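Local coordinates for TATA-box-binding protein (Methanococcus jannaschii, PDB 2Z8U) that probably binds the TATA box of archaeal promoters as a general transcription factor and so helps RNA polymerase begin transcription close by, at residues B[15-21]-B[104-110]; B[24-30]-B[63-69]. One frame throughout, in Å; residues are numbered along the deposited sequence.

Interaction 1: residues B[15-21]-B[104-110]; sequences IVNVVVS and IKIQNMV
Val20 and Ile104 make the tightest apolar contact between these antiparallel strands: Val20 CB stands 3.5 Å from Ile104 CG2, closer than ordinary van der Waals contact. Both branches of Val20 also meet that methyl, and helix 77-94 covers the pair through Ile84. Farther along the same face, the chain of Met109 turns at its last torsion (chi3 86°), bringing CE to 3.8 Å from Val18 CG1 and equally near Ile15 CG2. On the other face Val19 CB rests beside Asn108 CB, the two side chains pointing the same way. That face opens toward solvent at its Ser21 and Lys105 end, where the exposed Lys105 carries NZ clear of 15-21. Gln107 bends at chi2 (-68°) and sends NE2 to Ser21 OG, 2.7 Å away and almost in the amide plane. A leucine in its place would probably leave Ser21 OG without this donor and its hydroxyl freer to turn. Two classic beta bulges interrupt the ladder. At one, Val19 O takes both Gln107 N (2.7 Å) and Asn108 N (3.2 Å) from the same face of its carbonyl plane; at the other, Val110 O receives Val16 N at 2.8 Å and, weakly, Asn17 N. Strand 15-21 belongs to the first repeat and most of 104-110 to the second, so the pairing is the central seam of the saddle-shaped TBP fold.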
ATOM      1  N   ILE B  15      -1.805   6.473  38.276  1.00 32.74           N
ATOM      2  CA  ILE B  15      -1.264   5.307  37.589  1.00 33.37           C
ATOM      3  C   ILE B  15      -2.058   4.109  38.097  1.00 33.49           C
ATOM      4  O   ILE B  15      -2.241   3.929  39.317  1.00 32.63           O
ATOM      5  CB  ILE B  15       0.244   5.134  37.858  1.00 34.24           C
ATOM      6  CG1 ILE B  15       1.011   6.409  37.454  1.00 34.49           C
ATOM      7  CG2 ILE B  15       0.790   3.847  37.197  1.00 34.34           C
ATOM      8  CD1 ILE B  15       0.896   6.774  35.996  1.00 36.99           C
ATOM      9  N   VAL B  16      -2.598   3.340  37.168  1.00 32.23           N
ATOM     10  CA  VAL B  16      -3.479   2.244  37.538  1.00 32.72           C
ATOM     11  C   VAL B  16      -2.744   0.930  37.382  1.00 32.50           C
ATOM     12  O   VAL B  16      -2.905   0.021  38.193  1.00 33.34           O
ATOM     13  CB  VAL B  16      -4.829   2.283  36.773  1.00 32.60           C
ATOM     14  CG1 VAL B  16      -5.584   0.972  36.942  1.00 33.04           C
ATOM     15  CG2 VAL B  16      -5.699   3.435  37.296  1.00 32.84           C
ATOM     16  N   ASN B  17      -1.904   0.836  36.366  1.00 32.55           N
ATOM     17  CA  ASN B  17      -1.059  -0.323  36.231  1.00 32.90           C
ATOM     18  C   ASN B  17       0.261  -0.015  35.548  1.00 32.53           C
ATOM     19  O   ASN B  17       0.414   1.013  34.908  1.00 30.89           O
ATOM     20  CB  ASN B  17      -1.820  -1.523  35.597  1.00 34.31           C
ATOM     21  CG  ASN B  17      -1.740  -1.588  34.062  1.00 36.00           C
ATOM     22  OD1 ASN B  17      -2.760  -1.775  33.399  1.00 40.37           O
ATOM     23  ND2 ASN B  17      -0.542  -1.528  33.507  1.00 36.54           N
ATOM     24  N   VAL B  18       1.228  -0.909  35.701  1.00 32.61           N
ATOM     25  CA  VAL B  18       2.481  -0.775  34.961  1.00 33.35           C
ATOM     26  C   VAL B  18       2.821  -2.117  34.324  1.00 34.73           C
ATOM     27  O   VAL B  18       2.348  -3.151  34.802  1.00 36.22           O
ATOM     28  CB  VAL B  18       3.647  -0.307  35.856  1.00 33.33           C
ATOM     29  CG1 VAL B  18       3.353   1.023  36.533  1.00 33.40           C
ATOM     30  CG2 VAL B  18       4.028  -1.375  36.919  1.00 33.04           C
ATOM     31  N   VAL B  19       3.565  -2.093  33.216  1.00 35.15           N
ATOM     32  CA  VAL B  19       4.173  -3.299  32.649  1.00 35.64           C
ATOM     33  C   VAL B  19       5.679  -3.064  32.790  1.00 35.26           C
ATOM     34  O   VAL B  19       6.163  -2.003  32.426  1.00 35.65           O
ATOM     35  CB  VAL B  19       3.754  -3.516  31.169  1.00 35.36           C
ATOM     36  CG1 VAL B  19       4.509  -4.715  30.526  1.00 36.60           C
ATOM     37  CG2 VAL B  19       2.225  -3.696  31.057  1.00 35.75           C
ATOM     38  N   VAL B  20       6.402  -4.013  33.365  1.00 34.73           N
ATOM     39  CA  VAL B  20       7.845  -3.866  33.535  1.00 34.40           C
ATOM     40  C   VAL B  20       8.596  -5.042  32.901  1.00 34.25           C
ATOM     41  O   VAL B  20       8.019  -6.135  32.721  1.00 33.49           O
ATOM     42  CB  VAL B  20       8.250  -3.752  35.024  1.00 34.18           C
ATOM     43  CG1 VAL B  20       7.533  -2.566  35.718  1.00 36.34           C
ATOM     44  CG2 VAL B  20       7.995  -5.084  35.793  1.00 34.34           C
ATOM     45  N   SER B  21       9.857  -4.804  32.554  1.00 33.64           N
ATOM     46  CA  SER B  21      10.749  -5.886  32.129  1.00 34.15           C
ATOM     47  C   SER B  21      12.021  -5.876  32.943  1.00 33.88           C
ATOM     48  O   SER B  21      12.405  -4.844  33.512  1.00 32.83           O
ATOM     49  CB  SER B  21      11.135  -5.747  30.640  1.00 34.08           C
ATOM     50  OG  SER B  21      11.741  -4.479  30.419  1.00 39.09           O
ATOM     51  N   ILE B 104      14.572  -2.994  37.382  1.00 33.50           N
ATOM     52  CA  ILE B 104      13.244  -3.128  36.817  1.00 34.25           C
ATOM     53  C   ILE B 104      12.952  -1.920  35.901  1.00 34.84           C
ATOM     54  O   ILE B 104      13.034  -0.782  36.363  1.00 34.75           O
ATOM     55  CB  ILE B 104      12.194  -3.215  37.946  1.00 34.82           C
ATOM     56  CG1 ILE B 104      12.554  -4.317  38.970  1.00 35.51           C
ATOM     57  CG2 ILE B 104      10.772  -3.341  37.370  1.00 35.66           C
ATOM     58  CD1 ILE B 104      12.803  -5.694  38.418  1.00 35.91           C
ATOM     59  N   LYS B 105      12.633  -2.175  34.627  1.00 33.40           N
ATOM     60  CA  LYS B 105      12.373  -1.110  33.626  1.00 33.50           C
ATOM     61  C   LYS B 105      10.883  -0.999  33.298  1.00 32.53           C
ATOM     62  O   LYS B 105      10.231  -2.016  33.003  1.00 32.43           O
ATOM     63  CB  LYS B 105      13.168  -1.406  32.332  1.00 33.73           C
ATOM     64  CG  LYS B 105      12.883  -0.427  31.183  1.00 38.22           C
ATOM     65  CD  LYS B 105      14.058  -0.418  30.226  1.00 45.22           C
ATOM     66  CE  LYS B 105      13.655  -0.856  28.840  1.00 49.00           C
ATOM     67  NZ  LYS B 105      14.850  -1.254  28.024  1.00 52.47           N
ATOM     68  N   ILE B 106      10.334   0.217  33.316  1.00 28.32           N
ATOM     69  CA  ILE B 106       8.944   0.391  32.915  1.00 27.15           C
ATOM     70  C   ILE B 106       8.832   0.276  31.399  1.00 25.73           C
ATOM     71  O   ILE B 106       9.530   0.967  30.680  1.00 25.33           O
ATOM     72  CB  ILE B 106       8.329   1.745  33.434  1.00 26.21           C
ATOM     73  CG1 ILE B 106       8.110   1.672  34.953  1.00 26.24           C
ATOM     74  CG2 ILE B 106       6.998   2.039  32.748  1.00 25.47           C
ATOM     75  CD1 ILE B 106       7.925   3.073  35.615  1.00 28.96           C
ATOM     76  N   GLN B 107       7.964  -0.618  30.931  1.00 24.62           N
ATOM     77  CA  GLN B 107       7.694  -0.757  29.510  1.00 25.37           C
ATOM     78  C   GLN B 107       6.403  -0.076  29.090  1.00 24.64           C
ATOM     79  O   GLN B 107       6.290   0.391  27.966  1.00 25.48           O
ATOM     80  CB  GLN B 107       7.607  -2.216  29.103  1.00 25.19           C
ATOM     81  CG  GLN B 107       8.917  -2.958  29.204  1.00 26.28           C
ATOM     82  CD  GLN B 107       9.939  -2.479  28.186  1.00 29.75           C
ATOM     83  OE1 GLN B 107       9.591  -1.843  27.183  1.00 32.08           O
ATOM     84  NE2 GLN B 107      11.210  -2.769  28.449  1.00 31.08           N
ATOM     85  N   ASN B 108       5.412  -0.108  29.963  1.00 25.44           N
ATOM     86  CA  ASN B 108       4.103   0.498  29.683  1.00 26.92           C
ATOM     87  C   ASN B 108       3.432   0.901  30.997  1.00 27.65           C
ATOM     88  O   ASN B 108       3.784   0.402  32.060  1.00 26.27           O
ATOM     89  CB  ASN B 108       3.200  -0.505  28.930  1.00 27.03           C
ATOM     90  CG  ASN B 108       2.286   0.160  27.898  1.00 29.66           C
ATOM     91  OD1 ASN B 108       1.791   1.266  28.104  1.00 29.41           O
ATOM     92  ND2 ASN B 108       2.042  -0.547  26.777  1.00 29.84           N
ATOM     93  N   MET B 109       2.463   1.811  30.917  1.00 29.29           N
ATOM     94  CA  MET B 109       1.630   2.176  32.074  1.00 31.72           C
ATOM     95  C   MET B 109       0.259   2.575  31.584  1.00 31.35           C
ATOM     96  O   MET B 109       0.120   3.101  30.480  1.00 32.55           O
ATOM     97  CB  MET B 109       2.190   3.378  32.840  1.00 31.45           C
ATOM     98  CG  MET B 109       3.679   3.400  33.080  1.00 31.84           C
ATOM     99  SD  MET B 109       4.329   4.940  33.776  1.00 36.81           S
ATOM    100  CE  MET B 109       4.065   4.634  35.509  1.00 30.35           C
ATOM    101  N   VAL B 110      -0.750   2.333  32.412  1.00 30.10           N
ATOM    102  CA  VAL B 110      -2.088   2.865  32.184  1.00 28.50           C
ATOM    103  C   VAL B 110      -2.243   3.963  33.238  1.00 27.30           C
ATOM    104  O   VAL B 110      -2.017   3.714  34.427  1.00 26.23           O
ATOM    105  CB  VAL B 110      -3.195   1.793  32.381  1.00 28.79           C
ATOM    106  CG1 VAL B 110      -4.588   2.422  32.417  1.00 29.29           C
ATOM    107  CG2 VAL B 110      -3.146   0.720  31.279  1.00 30.72           C
TER

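Interaction 2: residues B[24-30]-B[63-69]; sequences IGDNIDL and IFRSGKV
Ile24 opens the contact with both backbone and side chain: its N donates to Gly67 O at 2.8 Å, while CG2 meets Val69 CG2 at 3.7 Å, the two side chains crossing at about a right angle. Ile88 and Leu91 of helix 77-94 close over Ile24 from beyond the two segments. At Gly25 the backbones come close enough for a CA-H...O contact, Gly67 CA to Gly25 O at 3.4 Å and nearly straight (173° at the hydrogen). A CB on Gly67 would run into that same oxygen, and at the phi of Gly67 (98°) it would also press on the carbonyl O of Ser66. Gly67 ends a type I beta turn that starts at Phe64; overlapping it, Ser66 OG accepts from Lys68 N in an ST turn. This is the hairpin between strands 59-63 and 68-72 of the first TBP repeat, and the loop leading to helix 30-36 lies against it. Asn27 sets OD1 alongside the Arg65 aliphatic chain. Ile28 N then bonds Arg65 O at 2.8 Å, in the carbonyl plane and on a lone pair, and Ile28 CG1 packs over Gly67 CA. The guanidinium of Arg65, swung round by a bend at chi3 (-53°), has Ile28 O and Leu30 CG over one face. Asp29, the N-cap of the helix, accepts through OD1 from Glu32 N and from a water that also takes a weak bond from Arg65 NH2. Leu30 finally turns inward, CD2 lying 3.9 Å from Ile63 CG2.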
ATOM      1  N   ILE B  24      16.746 -11.660  34.761  1.00 35.54           N
ATOM      2  CA  ILE B  24      17.043 -12.266  36.063  1.00 36.37           C
ATOM      3  C   ILE B  24      18.202 -13.298  36.038  1.00 36.99           C
ATOM      4  O   ILE B  24      18.566 -13.856  37.068  1.00 37.02           O
ATOM      5  CB  ILE B  24      15.737 -12.863  36.749  1.00 37.29           C
ATOM      6  CG1 ILE B  24      15.232 -14.130  36.030  1.00 37.47           C
ATOM      7  CG2 ILE B  24      14.652 -11.751  36.910  1.00 36.97           C
ATOM      8  CD1 ILE B  24      14.065 -14.837  36.758  1.00 38.00           C
ATOM      9  N   GLY B  25      18.766 -13.544  34.862  1.00 36.97           N
ATOM     10  CA  GLY B  25      19.812 -14.556  34.698  1.00 38.33           C
ATOM     11  C   GLY B  25      20.121 -14.722  33.229  1.00 39.21           C
ATOM     12  O   GLY B  25      19.717 -13.889  32.438  1.00 38.38           O
ATOM     13  N   ASP B  26      20.806 -15.813  32.858  1.00 41.01           N
ATOM     14  CA  ASP B  26      21.442 -15.944  31.525  1.00 42.71           C
ATOM     15  C   ASP B  26      20.999 -17.115  30.632  1.00 42.88           C
ATOM     16  O   ASP B  26      21.122 -17.037  29.395  1.00 44.83           O
ATOM     17  CB  ASP B  26      22.976 -16.056  31.676  1.00 44.13           C
ATOM     18  CG  ASP B  26      23.606 -14.839  32.382  1.00 48.48           C
ATOM     19  OD1 ASP B  26      23.291 -13.668  32.035  1.00 51.03           O
ATOM     20  OD2 ASP B  26      24.461 -15.073  33.275  1.00 53.59           O
ATOM     21  N   ASN B  27      20.581 -18.215  31.244  1.00 41.56           N
ATOM     22  CA  ASN B  27      20.309 -19.457  30.525  1.00 41.32           C
ATOM     23  C   ASN B  27      19.521 -20.310  31.507  1.00 40.26           C
ATOM     24  O   ASN B  27      19.987 -21.349  31.980  1.00 39.51           O
ATOM     25  CB  ASN B  27      21.636 -20.123  30.079  1.00 41.52           C
ATOM     26  CG  ASN B  27      21.453 -21.509  29.455  1.00 43.39           C
ATOM     27  OD1 ASN B  27      20.441 -21.810  28.813  1.00 44.88           O
ATOM     28  ND2 ASN B  27      22.460 -22.359  29.639  1.00 42.23           N
ATOM     29  N   ILE B  28      18.313 -19.832  31.783  1.00 38.47           N
ATOM     30  CA  ILE B  28      17.468 -20.303  32.874  1.00 37.94           C
ATOM     31  C   ILE B  28      16.787 -21.605  32.473  1.00 36.52           C
ATOM     32  O   ILE B  28      16.205 -21.708  31.391  1.00 36.37           O
ATOM     33  CB  ILE B  28      16.359 -19.255  33.227  1.00 37.41           C
ATOM     34  CG1 ILE B  28      16.916 -17.812  33.308  1.00 40.17           C
ATOM     35  CG2 ILE B  28      15.580 -19.684  34.493  1.00 38.29           C
ATOM     36  CD1 ILE B  28      17.164 -17.256  34.715  1.00 44.78           C
ATOM     37  N   ASP B  29      16.875 -22.602  33.346  1.00 36.14           N
ATOM     38  CA  ASP B  29      16.267 -23.902  33.084  1.00 35.55           C
ATOM     39  C   ASP B  29      14.798 -23.787  33.452  1.00 33.80           C
ATOM     40  O   ASP B  29      14.444 -23.925  34.610  1.00 33.64           O
ATOM     41  CB  ASP B  29      17.007 -24.963  33.919  1.00 35.63           C
ATOM     42  CG  ASP B  29      16.442 -26.365  33.791  1.00 37.57           C
ATOM     43  OD1 ASP B  29      15.325 -26.592  33.264  1.00 39.67           O
ATOM     44  OD2 ASP B  29      17.181 -27.274  34.234  1.00 37.80           O
ATOM     45  N   LEU B  30      13.940 -23.553  32.464  1.00 33.25           N
ATOM     46  CA  LEU B  30      12.494 -23.355  32.739  1.00 32.71           C
ATOM     47  C   LEU B  30      11.749 -24.601  33.253  1.00 32.60           C
ATOM     48  O   LEU B  30      10.754 -24.471  33.975  1.00 31.67           O
ATOM     49  CB  LEU B  30      11.788 -22.782  31.496  1.00 33.54           C
ATOM     50  CG  LEU B  30      12.300 -21.397  31.057  1.00 33.51           C
ATOM     51  CD1 LEU B  30      11.559 -20.935  29.825  1.00 34.53           C
ATOM     52  CD2 LEU B  30      12.170 -20.361  32.200  1.00 34.81           C
ATOM     53  N   ILE B  63       8.534 -15.626  31.909  1.00 35.86           N
ATOM     54  CA  ILE B  63       9.965 -15.850  32.066  1.00 36.23           C
ATOM     55  C   ILE B  63      10.536 -16.632  30.880  1.00 36.92           C
ATOM     56  O   ILE B  63      10.027 -17.702  30.547  1.00 35.67           O
ATOM     57  CB  ILE B  63      10.289 -16.632  33.365  1.00 36.50           C
ATOM     58  CG1 ILE B  63       9.591 -15.998  34.581  1.00 36.90           C
ATOM     59  CG2 ILE B  63      11.819 -16.741  33.542  1.00 36.95           C
ATOM     60  CD1 ILE B  63       9.777 -16.747  35.884  1.00 36.32           C
ATOM     61  N   PHE B  64      11.619 -16.121  30.293  1.00 36.52           N
ATOM     62  CA  PHE B  64      12.270 -16.794  29.166  1.00 38.04           C
ATOM     63  C   PHE B  64      13.595 -17.455  29.577  1.00 37.35           C
ATOM     64  O   PHE B  64      14.201 -17.068  30.575  1.00 36.16           O
ATOM     65  CB  PHE B  64      12.498 -15.781  28.037  1.00 38.89           C
ATOM     66  CG  PHE B  64      11.232 -15.360  27.330  1.00 40.96           C
ATOM     67  CD1 PHE B  64      10.621 -16.208  26.401  1.00 41.63           C
ATOM     68  CD2 PHE B  64      10.660 -14.129  27.585  1.00 42.46           C
ATOM     69  CE1 PHE B  64       9.452 -15.824  25.733  1.00 42.81           C
ATOM     70  CE2 PHE B  64       9.491 -13.725  26.915  1.00 44.84           C
ATOM     71  CZ  PHE B  64       8.891 -14.582  25.986  1.00 41.60           C
ATOM     72  N   ARG B  65      14.039 -18.447  28.796  1.00 37.68           N
ATOM     73  CA  ARG B  65      15.352 -19.083  28.974  1.00 39.11           C
ATOM     74  C   ARG B  65      16.512 -18.053  28.939  1.00 37.94           C
ATOM     75  O   ARG B  65      17.493 -18.211  29.638  1.00 38.34           O
ATOM     76  CB  ARG B  65      15.552 -20.177  27.894  1.00 39.00           C
ATOM     77  CG  ARG B  65      16.772 -21.077  28.062  1.00 42.26           C
ATOM     78  CD  ARG B  65      16.604 -22.441  27.310  1.00 42.80           C
ATOM     79  NE  ARG B  65      15.353 -23.115  27.705  1.00 50.18           N
ATOM     80  CZ  ARG B  65      15.189 -23.874  28.799  1.00 52.61           C
ATOM     81  NH1 ARG B  65      16.201 -24.130  29.629  1.00 53.67           N
ATOM     82  NH2 ARG B  65      13.997 -24.397  29.061  1.00 52.22           N
ATOM     83  N   SER B  66      16.380 -17.009  28.129  1.00 37.95           N
ATOM     84  CA  SER B  66      17.352 -15.887  28.090  1.00 38.12           C
ATOM     85  C   SER B  66      17.515 -15.160  29.432  1.00 37.83           C
ATOM     86  O   SER B  66      18.476 -14.424  29.634  1.00 38.52           O
ATOM     87  CB  SER B  66      16.915 -14.855  27.052  1.00 38.10           C
ATOM     88  OG  SER B  66      15.736 -14.182  27.501  1.00 36.61           O
ATOM     89  N   GLY B  67      16.559 -15.338  30.329  1.00 37.24           N
ATOM     90  CA  GLY B  67      16.552 -14.600  31.588  1.00 36.99           C
ATOM     91  C   GLY B  67      15.636 -13.389  31.544  1.00 36.16           C
ATOM     92  O   GLY B  67      15.373 -12.789  32.592  1.00 35.18           O
ATOM     93  N   LYS B  68      15.158 -13.032  30.347  1.00 35.90           N
ATOM     94  CA  LYS B  68      14.170 -11.949  30.192  1.00 36.41           C
ATOM     95  C   LYS B  68      12.879 -12.272  30.931  1.00 36.03           C
ATOM     96  O   LYS B  68      12.369 -13.393  30.848  1.00 34.75           O
ATOM     97  CB  LYS B  68      13.835 -11.695  28.719  1.00 36.62           C
ATOM     98  CG  LYS B  68      12.725 -10.645  28.511  1.00 42.20           C
ATOM     99  CD  LYS B  68      12.474 -10.467  27.021  1.00 46.25           C
ATOM    100  CE  LYS B  68      11.541  -9.321  26.744  1.00 48.86           C
ATOM    101  NZ  LYS B  68      11.255  -9.288  25.275  1.00 52.80           N
ATOM    102  N   VAL B  69      12.353 -11.271  31.632  1.00 35.77           N
ATOM    103  CA  VAL B  69      11.114 -11.365  32.367  1.00 35.80           C
ATOM    104  C   VAL B  69      10.240 -10.158  31.968  1.00 36.97           C
ATOM    105  O   VAL B  69      10.725  -9.006  31.882  1.00 37.71           O
ATOM    106  CB  VAL B  69      11.362 -11.392  33.911  1.00 35.02           C
ATOM    107  CG1 VAL B  69      10.026 -11.351  34.703  1.00 37.67           C
ATOM    108  CG2 VAL B  69      12.187 -12.625  34.335  1.00 36.08           C
TER
HETATM  109  O   HOH W   1      14.865 -26.387  30.496  1.00 48.37           O

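In the fold
Strand 14-23 ties the two contacts together: its 15-21 part pairs with strand 105-114 in interaction 1, and the chain then runs on into the 24-30 loop of interaction 2. Their centres lie about 20 Å apart, yet they touch where Ser21 CB packs 3.5 Å from Val69 O, since strands 14-23 and 68-72 are neighbours in the same sheet. In sequence, interaction 2 is nested within the loop closed by interaction 1. Interaction 1 sits about 4 Å (centre to centre) from the middle of the chain and joins the repeats; interaction 2, about 21 Å out, lies wholly within the first.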